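Putative fusidic acid resistance protein (Staphylococcus aureus, PDB 2YB5) probably binds elongation factor G and helps clear stalled ribosomes of it, so conferring resistance to the antibiotic fusidic acid. Local coordinates at residues K116-L121 against K196-L201; G147-N152 against D166-L171; C158-Q163 against D188-D193. All blocks are in the same frame, centred on the assembly; numbering follows the deposited sequence.

All three contacts belong to the C-terminal zinc-finger part of the chain; interactions 2 and 3 both lie within the loop closed by interaction 1, and their segments alternate along the chain. Interactions 1 and 3 are largely buried and share the zinc ion. Metal-sulfur bonding holds interaction 3, where 158-163 and 188-193 supply three of the cysteines. Interaction 1 contributes the fourth, Cys197, but its helix docks on a loop mainly through the hydrogen bonds of one asparagine amide. Interaction 2 is partly buried, about 18 Å from interaction 1 between centres, and relies on strand pairing. It meets interaction 3 within one antiparallel sheet, where strands 167-172 and 186-191 are neighbours.

Interaction 1. Residues K116-L121 against K196-L201; sequences KEISYL and KCNQNL. With ZN (zinc ion), chain C.
The amide of Asn198 carries this contact, reading three polar atoms of the loop 116-121. Its OD1 accepts two backbone N-H groups in succession, from Ser119 N at 2.7 Å and from Tyr120 N at 2.9 Å. Both donors come from the same face of the amide plane, Ser119 N well above it and Tyr120 N tilted by 22°; the second bond is the straighter, 165° at the hydrogen. ND2 of Asn198 gives a weak bond to Tyr120 O and another hydrogen bond to Ser194 O, one turn back in the helix. An asparagine suits this buried place because one short side chain both donates and accepts. Its helix, 194-200, is the one that follows the last sheet strand of the treble-clef zinc finger and carries Cys197, whose SG binds the zinc ion together with Cys158, Cys161 and Cys191. Tyr120 has CG between its backbone N and carbonyl carbon, which turns the ring toward the helix; one face lies beneath Asn198 ND2, which stands 3.5 Å above its centre, the ring and amide planes being 50° apart. At the ring's edge, Leu201 CD2 packs 3.8 Å from Tyr120 CD2. A water completes the polar bridging: it accepts from Ser119 OG at 2.7 Å and donates to the carbonyls Asn198 O and Leu201 O.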
loop_
_atom_site.group_PDB
_atom_site.type_symbol
_atom_site.label_atom_id
_atom_site.label_comp_id
_atom_site.label_asym_id
_atom_site.label_seq_id
_atom_site.Cartn_x
_atom_site.Cartn_y
_atom_site.Cartn_z
ATOM N N LYS A 116 3.276 -3.884 -9.173
ATOM C CA LYS A 116 4.175 -3.005 -8.426
ATOM C C LYS A 116 3.399 -1.914 -7.661
ATOM O O LYS A 116 4.002 -0.995 -7.112
ATOM C CB LYS A 116 5.192 -2.354 -9.372
ATOM C CG LYS A 116 6.093 -3.349 -10.101
ATOM C CD LYS A 116 6.963 -2.647 -11.131
ATOM C CE LYS A 116 7.826 -3.618 -11.900
ATOM N NZ LYS A 116 8.894 -4.229 -11.061
ATOM N N GLU A 117 2.069 -2.011 -7.655
ATOM C CA GLU A 117 1.216 -1.006 -7.026
ATOM C C GLU A 117 0.334 -1.548 -5.924
ATOM O O GLU A 117 -0.466 -0.793 -5.347
ATOM C CB GLU A 117 0.318 -0.348 -8.070
ATOM C CG GLU A 117 1.053 0.315 -9.208
ATOM C CD GLU A 117 0.123 1.182 -10.024
ATOM O OE1 GLU A 117 -0.969 0.686 -10.386
ATOM O OE2 GLU A 117 0.470 2.353 -10.286
ATOM N N ILE A 118 0.472 -2.827 -5.597
ATOM C CA ILE A 118 -0.332 -3.398 -4.522
ATOM C C ILE A 118 0.500 -4.144 -3.492
ATOM O O ILE A 118 1.417 -4.896 -3.830
ATOM C CB ILE A 118 -1.477 -4.296 -5.046
ATOM C CG1 ILE A 118 -0.990 -5.309 -6.069
ATOM C CG2 ILE A 118 -2.610 -3.453 -5.635
ATOM C CD1 ILE A 118 -2.031 -6.405 -6.320
ATOM N N SER A 119 0.183 -3.875 -2.231
ATOM C CA SER A 119 0.695 -4.620 -1.102
ATOM C C SER A 119 -0.297 -5.718 -0.748
ATOM O O SER A 119 0.063 -6.729 -0.159
ATOM C CB SER A 119 0.885 -3.698 0.093
ATOM O OG SER A 119 1.916 -2.763 -0.172
ATOM N N TYR A 120 -1.560 -5.497 -1.073
ATOM C CA TYR A 120 -2.554 -6.547 -0.938
ATOM C C TYR A 120 -3.546 -6.512 -2.094
ATOM O O TYR A 120 -3.811 -5.455 -2.668
ATOM C CB TYR A 120 -3.275 -6.427 0.407
ATOM C CG TYR A 120 -4.295 -5.333 0.521
ATOM C CD1 TYR A 120 -5.609 -5.536 0.126
ATOM C CD2 TYR A 120 -3.956 -4.095 1.088
ATOM C CE1 TYR A 120 -6.561 -4.519 0.255
ATOM C CE2 TYR A 120 -4.880 -3.094 1.209
ATOM C CZ TYR A 120 -6.188 -3.312 0.810
ATOM O OH TYR A 120 -7.116 -2.308 0.954
ATOM N N LEU A 121 -4.105 -7.666 -2.410
ATOM C CA LEU A 121 -5.052 -7.779 -3.513
ATOM C C LEU A 121 -6.481 -7.771 -2.990
ATOM O O LEU A 121 -6.926 -8.743 -2.351
ATOM C CB LEU A 121 -4.791 -9.060 -4.306
ATOM C CG LEU A 121 -5.668 -9.243 -5.542
ATOM C CD1 LEU A 121 -5.611 -7.996 -6.436
ATOM C CD2 LEU A 121 -5.218 -10.491 -6.283
ATOM N N LYS A 196 -7.075 2.044 -4.861
ATOM C CA LYS A 196 -6.808 3.370 -4.303
ATOM C C LYS A 196 -6.162 3.262 -2.918
ATOM O O LYS A 196 -5.179 3.953 -2.634
ATOM C CB LYS A 196 -8.090 4.183 -4.214
ATOM C CG LYS A 196 -7.884 5.633 -3.769
ATOM C CD LYS A 196 -9.161 6.246 -3.204
ATOM C CE LYS A 196 -8.919 7.701 -2.783
ATOM N NZ LYS A 196 -10.074 8.297 -2.053
ATOM N N CYS A 197 -6.728 2.410 -2.064
ATOM C CA CYS A 197 -6.138 2.068 -0.752
ATOM C C CYS A 197 -4.643 1.719 -0.838
ATOM O O CYS A 197 -3.830 2.225 -0.061
ATOM C CB CYS A 197 -6.869 0.861 -0.140
ATOM S SG CYS A 197 -6.487 0.548 1.594
ATOM N N ASN A 198 -4.307 0.850 -1.785
ATOM C CA ASN A 198 -2.926 0.396 -1.967
ATOM C C ASN A 198 -1.956 1.489 -2.419
ATOM O O ASN A 198 -0.758 1.376 -2.183
ATOM C CB ASN A 198 -2.872 -0.791 -2.921
ATOM C CG ASN A 198 -3.119 -2.104 -2.214
ATOM O OD1 ASN A 198 -2.201 -2.671 -1.624
ATOM N ND2 ASN A 198 -4.368 -2.595 -2.263
ATOM N N GLN A 199 -2.486 2.544 -3.047
ATOM C CA GLN A 199 -1.704 3.754 -3.352
ATOM C C GLN A 199 -1.399 4.560 -2.090
ATOM O O GLN A 199 -0.407 5.282 -2.046
ATOM C CB GLN A 199 -2.436 4.659 -4.363
ATOM C CG GLN A 199 -2.646 4.047 -5.751
ATOM C CD GLN A 199 -1.350 3.837 -6.502
ATOM O OE1 GLN A 199 -0.481 3.083 -6.064
ATOM N NE2 GLN A 199 -1.206 4.506 -7.649
ATOM N N ASN A 200 -2.254 4.438 -1.077
ATOM C CA ASN A 200 -2.078 5.147 0.190
ATOM C C ASN A 200 -1.329 4.342 1.255
ATOM O O ASN A 200 -0.817 4.912 2.218
ATOM C CB ASN A 200 -3.446 5.514 0.793
ATOM C CG ASN A 200 -4.380 6.213 -0.200
ATOM O OD1 ASN A 200 -3.930 6.846 -1.171
ATOM N ND2 ASN A 200 -5.704 6.092 0.048
ATOM N N LEU A 201 -1.312 3.021 1.121
ATOM C CA LEU A 201 -0.853 2.167 2.216
ATOM C C LEU A 201 0.673 2.161 2.333
ATOM O O LEU A 201 1.365 1.606 1.478
ATOM C CB LEU A 201 -1.376 0.734 2.034
ATOM C CG LEU A 201 -0.938 -0.302 3.072
ATOM C CD1 LEU A 201 -1.342 0.114 4.492
ATOM C CD2 LEU A 201 -1.513 -1.692 2.720
HETATM ZN ZN ZN C . -7.595 2.511 2.497
HETATM O O HOH W 1 0.929 -0.228 -0.517
#

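Interaction 2. Residues G147-N152 against D166-L171; sequences GEISPN and DTSLFL
Glu148 and Leu171 face each other as an antiparallel hydrogen-bonded pair and join the two strands by their backbones. Leu171 N donates to Glu148 O over 2.9 Å in a nearly straight bond of 170°, and Glu148 N returns a more bent one to Leu171 O at 3.0 Å; both donors lie in the acceptor's carbonyl plane. The weaker CA-H...O contacts from Phe170 CA to Glu148 O and from Ile149 CA to Leu169 O fill in between.

Side chains then close one face of the pairing. Phe170 has CG anti to its backbone N (chi1 177°), which carries the ring under Gly147: Gly147 CA sits 4.2 Å from the ring centroid in an off-centre CH-pi contact. The same Gly147 CA lies 3.0 Å from Leu171 O, and the absence of a side chain lets strand and ring approach this closely. Next along, Ile149 CG1 is pressed against Ser168 CB at 3.4 Å, tighter than ordinary carbon contact, while Ile149 CD1 reaches Phe170 CB. A branched, apolar residue fits this inner position between serine and phenylalanine. Further along, Ser168 OG lies 2.9 Å from Ser150 O, a close polar approach where the paired backbones have begun to part. On the other face, Glu148 and Leu171 lie side by side, the charged residue at an exposed position.

The second shell holds these groups in place. Lys131 and Ile133 of strand 130-136, Ile190 of strand 186-191, and Phe210 and Ile214 of helix 204-214 pack on Phe170. Strand 142-149 lies between strands 130-136 and 167-172 in the antiparallel sheet, with helix 204-214 covering the face that bears Phe170.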
loop_
_atom_site.group_PDB
_atom_site.type_symbol
_atom_site.label_atom_id
_atom_site.label_comp_id
_atom_site.label_asym_id
_atom_site.label_seq_id
_atom_site.Cartn_x
_atom_site.Cartn_y
_atom_site.Cartn_z
ATOM N N GLY A 147 -15.534 -10.527 3.317
ATOM C CA GLY A 147 -16.662 -10.050 4.090
ATOM C C GLY A 147 -17.627 -9.235 3.267
ATOM O O GLY A 147 -17.372 -8.946 2.096
ATOM N N GLU A 148 -18.742 -8.877 3.892
ATOM C CA GLU A 148 -19.753 -8.033 3.275
ATOM C C GLU A 148 -19.324 -6.569 3.289
ATOM O O GLU A 148 -18.850 -6.041 4.314
ATOM C CB GLU A 148 -21.102 -8.175 4.003
ATOM C CG GLU A 148 -22.273 -7.498 3.258
ATOM C CD GLU A 148 -23.628 -7.711 3.922
ATOM O OE1 GLU A 148 -24.111 -8.868 3.948
ATOM O OE2 GLU A 148 -24.210 -6.716 4.417
ATOM N N ILE A 149 -19.499 -5.907 2.154
ATOM C CA ILE A 149 -19.240 -4.481 2.068
ATOM C C ILE A 149 -20.377 -3.802 1.292
ATOM O O ILE A 149 -20.638 -4.136 0.142
ATOM C CB ILE A 149 -17.841 -4.208 1.450
ATOM C CG1 ILE A 149 -17.443 -2.739 1.652
ATOM C CG2 ILE A 149 -17.793 -4.620 -0.024
ATOM C CD1 ILE A 149 -15.950 -2.459 1.499
ATOM N N SER A 150 -21.088 -2.880 1.937
ATOM C CA SER A 150 -22.188 -2.194 1.268
ATOM C C SER A 150 -21.653 -1.264 0.175
ATOM O O SER A 150 -20.643 -0.594 0.378
ATOM C CB SER A 150 -23.011 -1.392 2.255
ATOM O OG SER A 150 -24.190 -0.930 1.621
ATOM N N PRO A 151 -22.330 -1.223 -0.990
ATOM C CA PRO A 151 -21.888 -0.371 -2.087
ATOM C C PRO A 151 -22.251 1.091 -1.877
ATOM O O PRO A 151 -21.841 1.945 -2.661
ATOM C CB PRO A 151 -22.631 -0.950 -3.296
ATOM C CG PRO A 151 -23.910 -1.463 -2.720
ATOM C CD PRO A 151 -23.570 -1.948 -1.331
ATOM N N ASN A 152 -23.021 1.367 -0.827
ATOM C CA ASN A 152 -23.334 2.733 -0.434
ATOM C C ASN A 152 -22.177 3.284 0.401
ATOM O O ASN A 152 -21.999 2.901 1.554
ATOM C CB ASN A 152 -24.657 2.766 0.334
ATOM C CG ASN A 152 -25.818 2.190 -0.473
ATOM O OD1 ASN A 152 -25.789 2.160 -1.709
ATOM N ND2 ASN A 152 -26.843 1.722 0.227
ATOM N N ASP A 166 -13.397 7.265 -0.057
ATOM C CA ASP A 166 -14.751 6.740 -0.170
ATOM C C ASP A 166 -14.735 5.361 0.474
ATOM O O ASP A 166 -14.132 4.431 -0.064
ATOM C CB ASP A 166 -15.197 6.660 -1.628
ATOM C CG ASP A 166 -15.309 8.031 -2.292
ATOM O OD1 ASP A 166 -15.739 8.996 -1.633
ATOM O OD2 ASP A 166 -14.968 8.133 -3.488
ATOM N N THR A 167 -15.363 5.245 1.641
ATOM C CA THR A 167 -15.266 4.050 2.461
ATOM C C THR A 167 -16.604 3.333 2.590
ATOM O O THR A 167 -17.659 3.906 2.339
ATOM C CB THR A 167 -14.756 4.388 3.881
ATOM O OG1 THR A 167 -15.803 5.010 4.631
ATOM C CG2 THR A 167 -13.535 5.318 3.821
ATOM N N SER A 168 -16.548 2.062 2.963
ATOM C CA SER A 168 -17.746 1.321 3.343
ATOM C C SER A 168 -17.385 0.362 4.451
ATOM O O SER A 168 -16.207 0.024 4.649
ATOM C CB SER A 168 -18.305 0.520 2.180
ATOM O OG SER A 168 -18.598 1.354 1.081
ATOM N N LEU A 169 -18.411 -0.096 5.152
ATOM C CA LEU A 169 -18.216 -0.969 6.289
ATOM C C LEU A 169 -17.951 -2.376 5.784
ATOM O O LEU A 169 -18.789 -2.969 5.101
ATOM C CB LEU A 169 -19.445 -0.951 7.204
ATOM C CG LEU A 169 -19.368 -1.813 8.463
ATOM C CD1 LEU A 169 -18.161 -1.428 9.324
ATOM C CD2 LEU A 169 -20.681 -1.692 9.261
ATOM N N PHE A 170 -16.775 -2.895 6.125
ATOM C CA PHE A 170 -16.395 -4.261 5.793
ATOM C C PHE A 170 -16.656 -5.134 7.016
ATOM O O PHE A 170 -16.008 -4.961 8.045
ATOM C CB PHE A 170 -14.912 -4.315 5.408
ATOM C CG PHE A 170 -14.401 -5.702 5.127
ATOM C CD1 PHE A 170 -13.974 -6.532 6.160
ATOM C CD2 PHE A 170 -14.307 -6.174 3.817
ATOM C CE1 PHE A 170 -13.470 -7.823 5.884
ATOM C CE2 PHE A 170 -13.816 -7.454 3.544
ATOM C CZ PHE A 170 -13.408 -8.276 4.572
ATOM N N LEU A 171 -17.593 -6.071 6.891
ATOM C CA LEU A 171 -17.942 -6.972 7.978
ATOM C C LEU A 171 -17.432 -8.379 7.711
ATOM O O LEU A 171 -17.786 -9.002 6.712
ATOM C CB LEU A 171 -19.461 -6.999 8.182
ATOM C CG LEU A 171 -20.046 -5.715 8.786
ATOM C CD1 LEU A 171 -21.531 -5.880 9.061
ATOM C CD2 LEU A 171 -19.312 -5.342 10.037
#

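Interaction 3. Residues C158-Q163 against D188-D193; sequences CKICNQ and DYICYD. With ZN (zinc ion), chain C.
Cys158 and Cys161 of the loop and Cys191 at the end of strand 186-191 converge on one zinc ion, the four-cysteine site of a treble-clef zinc finger, with Cys197 from the following helix as the fourth ligand. Cys158 SG, anti to its backbone N (chi1 165°), reaches zinc at 2.3 Å, whereas Cys161, with SG between its backbone N and carbonyl carbon (chi1 64°), turns back to the same ion. From the strand, Cys191 SG lies 2.1 Å from zinc and passes 3.4 Å from Cys158 CB, with Cys161 SG close beside it. Cysteine suits all these places, because its thiolate sulfur binds zinc strongly and can also accept N-H groups.

Cys158 SG illustrates this second role. Ile160 N and Cys161 N donate to it and hold the turn of the CxxC loop, while Cys191 N, 3.4 Å from Cys158 SG, ties the strand to the sulfur. All three would be expected to spread its negative charge. Gln163 N gives a weak bond to Cys161 SG.

Apolar packing lies next to the metal. Ile160 and Ile190 meet at an oblique angle, Ile160 CD1 lying 3.7 Å from Ile190 CG2, and Phe210 of helix 204-214 touches both; bulky branched side chains suit this buried side of the CxxC loop. Nearer the surface, Lys159 has CG anti to its carbonyl carbon (chi1 -61°), which sets CG 3.3 Å from Asp188 OD2. The bend at chi2 leads the chain on, leaving Lys159 NZ 5.5 Å from Asp188 OD2, so their attraction is at most long-range. Asp188 OD1 accepts from Tyr189 N, which meets it on the anti side and somewhat out of the carboxylate plane. The loop is tied to the strand by Lys159 N, which donates to Tyr189 O over 2.8 Å, in that carbonyl's plane.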
loop_
_atom_site.group_PDB
_atom_site.type_symbol
_atom_site.label_atom_id
_atom_site.label_comp_id
_atom_site.label_asym_id
_atom_site.label_seq_id
_atom_site.Cartn_x
_atom_site.Cartn_y
_atom_site.Cartn_z
ATOM N N CYS A 158 -10.181 5.439 6.149
ATOM C CA CYS A 158 -10.045 4.002 5.947
ATOM C C CYS A 158 -9.221 3.429 7.087
ATOM O O CYS A 158 -8.140 3.920 7.366
ATOM C CB CYS A 158 -9.347 3.714 4.613
ATOM S SG CYS A 158 -8.724 2.013 4.428
ATOM N N LYS A 159 -9.699 2.376 7.735
ATOM C CA LYS A 159 -8.919 1.808 8.832
ATOM C C LYS A 159 -7.773 0.872 8.419
ATOM O O LYS A 159 -7.127 0.284 9.284
ATOM C CB LYS A 159 -9.842 1.155 9.857
ATOM C CG LYS A 159 -10.818 2.162 10.489
ATOM C CD LYS A 159 -10.120 3.267 11.295
ATOM C CE LYS A 159 -11.126 4.288 11.825
ATOM N NZ LYS A 159 -10.487 5.423 12.562
ATOM N N ILE A 160 -7.495 0.754 7.118
ATOM C CA ILE A 160 -6.285 0.080 6.665
ATOM C C ILE A 160 -5.157 1.079 6.383
ATOM O O ILE A 160 -4.085 0.982 6.966
ATOM C CB ILE A 160 -6.552 -0.785 5.437
ATOM C CG1 ILE A 160 -7.384 -2.007 5.837
ATOM C CG2 ILE A 160 -5.232 -1.239 4.789
ATOM C CD1 ILE A 160 -8.012 -2.703 4.691
ATOM N N CYS A 161 -5.398 2.033 5.489
ATOM C CA CYS A 161 -4.373 2.972 5.078
ATOM C C CYS A 161 -4.393 4.246 5.921
ATOM O O CYS A 161 -3.499 5.069 5.793
ATOM C CB CYS A 161 -4.541 3.331 3.597
ATOM S SG CYS A 161 -6.080 4.202 3.192
ATOM N N ASN A 162 -5.428 4.395 6.754
ATOM C CA ASN A 162 -5.615 5.540 7.648
ATOM C C ASN A 162 -5.865 6.885 6.971
ATOM O O ASN A 162 -5.899 7.896 7.651
ATOM C CB ASN A 162 -4.447 5.669 8.640
ATOM C CG ASN A 162 -4.384 4.519 9.624
ATOM O OD1 ASN A 162 -3.302 4.036 9.965
ATOM N ND2 ASN A 162 -5.539 4.092 10.105
ATOM N N GLN A 163 -6.070 6.914 5.656
ATOM C CA GLN A 163 -6.369 8.177 4.977
ATOM C C GLN A 163 -7.872 8.349 4.737
ATOM O O GLN A 163 -8.656 7.411 4.923
ATOM C CB GLN A 163 -5.583 8.275 3.669
ATOM C CG GLN A 163 -4.064 8.179 3.901
ATOM C CD GLN A 163 -3.232 8.733 2.763
ATOM O OE1 GLN A 163 -3.644 9.658 2.064
ATOM N NE2 GLN A 163 -2.037 8.172 2.580
ATOM N N ASP A 188 -14.763 -2.916 10.104
ATOM C CA ASP A 188 -14.584 -1.485 10.155
ATOM C C ASP A 188 -14.711 -0.877 8.773
ATOM O O ASP A 188 -14.832 -1.591 7.777
ATOM C CB ASP A 188 -13.230 -1.125 10.781
ATOM C CG ASP A 188 -13.309 0.117 11.663
ATOM O OD1 ASP A 188 -14.191 0.972 11.435
ATOM O OD2 ASP A 188 -12.470 0.251 12.578
ATOM N N TYR A 189 -14.703 0.447 8.728
ATOM C CA TYR A 189 -14.762 1.176 7.471
ATOM C C TYR A 189 -13.400 1.174 6.770
ATOM O O TYR A 189 -12.390 1.530 7.362
ATOM C CB TYR A 189 -15.272 2.611 7.694
ATOM C CG TYR A 189 -16.780 2.649 7.957
ATOM C CD1 TYR A 189 -17.294 2.446 9.237
ATOM C CD2 TYR A 189 -17.686 2.859 6.919
ATOM C CE1 TYR A 189 -18.664 2.465 9.479
ATOM C CE2 TYR A 189 -19.066 2.882 7.155
ATOM C CZ TYR A 189 -19.542 2.681 8.434
ATOM O OH TYR A 189 -20.898 2.702 8.667
ATOM N N ILE A 190 -13.409 0.766 5.502
ATOM C CA ILE A 190 -12.220 0.738 4.668
ATOM C C ILE A 190 -12.523 1.276 3.266
ATOM O O ILE A 190 -13.689 1.419 2.881
ATOM C CB ILE A 190 -11.643 -0.692 4.535
ATOM C CG1 ILE A 190 -12.659 -1.631 3.859
ATOM C CG2 ILE A 190 -11.202 -1.226 5.897
ATOM C CD1 ILE A 190 -12.145 -3.067 3.638
ATOM N N CYS A 191 -11.462 1.538 2.508
ATOM C CA CYS A 191 -11.583 2.019 1.138
ATOM C C CYS A 191 -12.431 1.028 0.346
ATOM O O CYS A 191 -12.159 -0.166 0.342
ATOM C CB CYS A 191 -10.206 2.157 0.488
ATOM S SG CYS A 191 -9.031 3.410 1.212
ATOM N N TYR A 192 -13.481 1.520 -0.304
ATOM C CA TYR A 192 -14.269 0.679 -1.182
ATOM C C TYR A 192 -13.394 0.095 -2.298
ATOM O O TYR A 192 -13.503 -1.083 -2.643
ATOM C CB TYR A 192 -15.405 1.473 -1.817
ATOM C CG TYR A 192 -16.376 0.570 -2.527
ATOM C CD1 TYR A 192 -17.254 -0.222 -1.799
ATOM C CD2 TYR A 192 -16.390 0.470 -3.919
ATOM C CE1 TYR A 192 -18.139 -1.079 -2.431
ATOM C CE2 TYR A 192 -17.276 -0.379 -4.559
ATOM C CZ TYR A 192 -18.145 -1.157 -3.804
ATOM O OH TYR A 192 -19.047 -2.002 -4.399
ATOM N N ASP A 193 -12.540 0.951 -2.848
ATOM C CA ASP A 193 -11.615 0.598 -3.914
ATOM C C ASP A 193 -10.231 0.298 -3.317
ATOM O O ASP A 193 -9.498 1.206 -2.944
ATOM C CB ASP A 193 -11.541 1.766 -4.908
ATOM C CG ASP A 193 -10.547 1.538 -6.010
ATOM O OD1 ASP A 193 -9.975 0.438 -6.113
ATOM O OD2 ASP A 193 -10.329 2.482 -6.786
HETATM ZN ZN ZN C . -7.595 2.511 2.497
#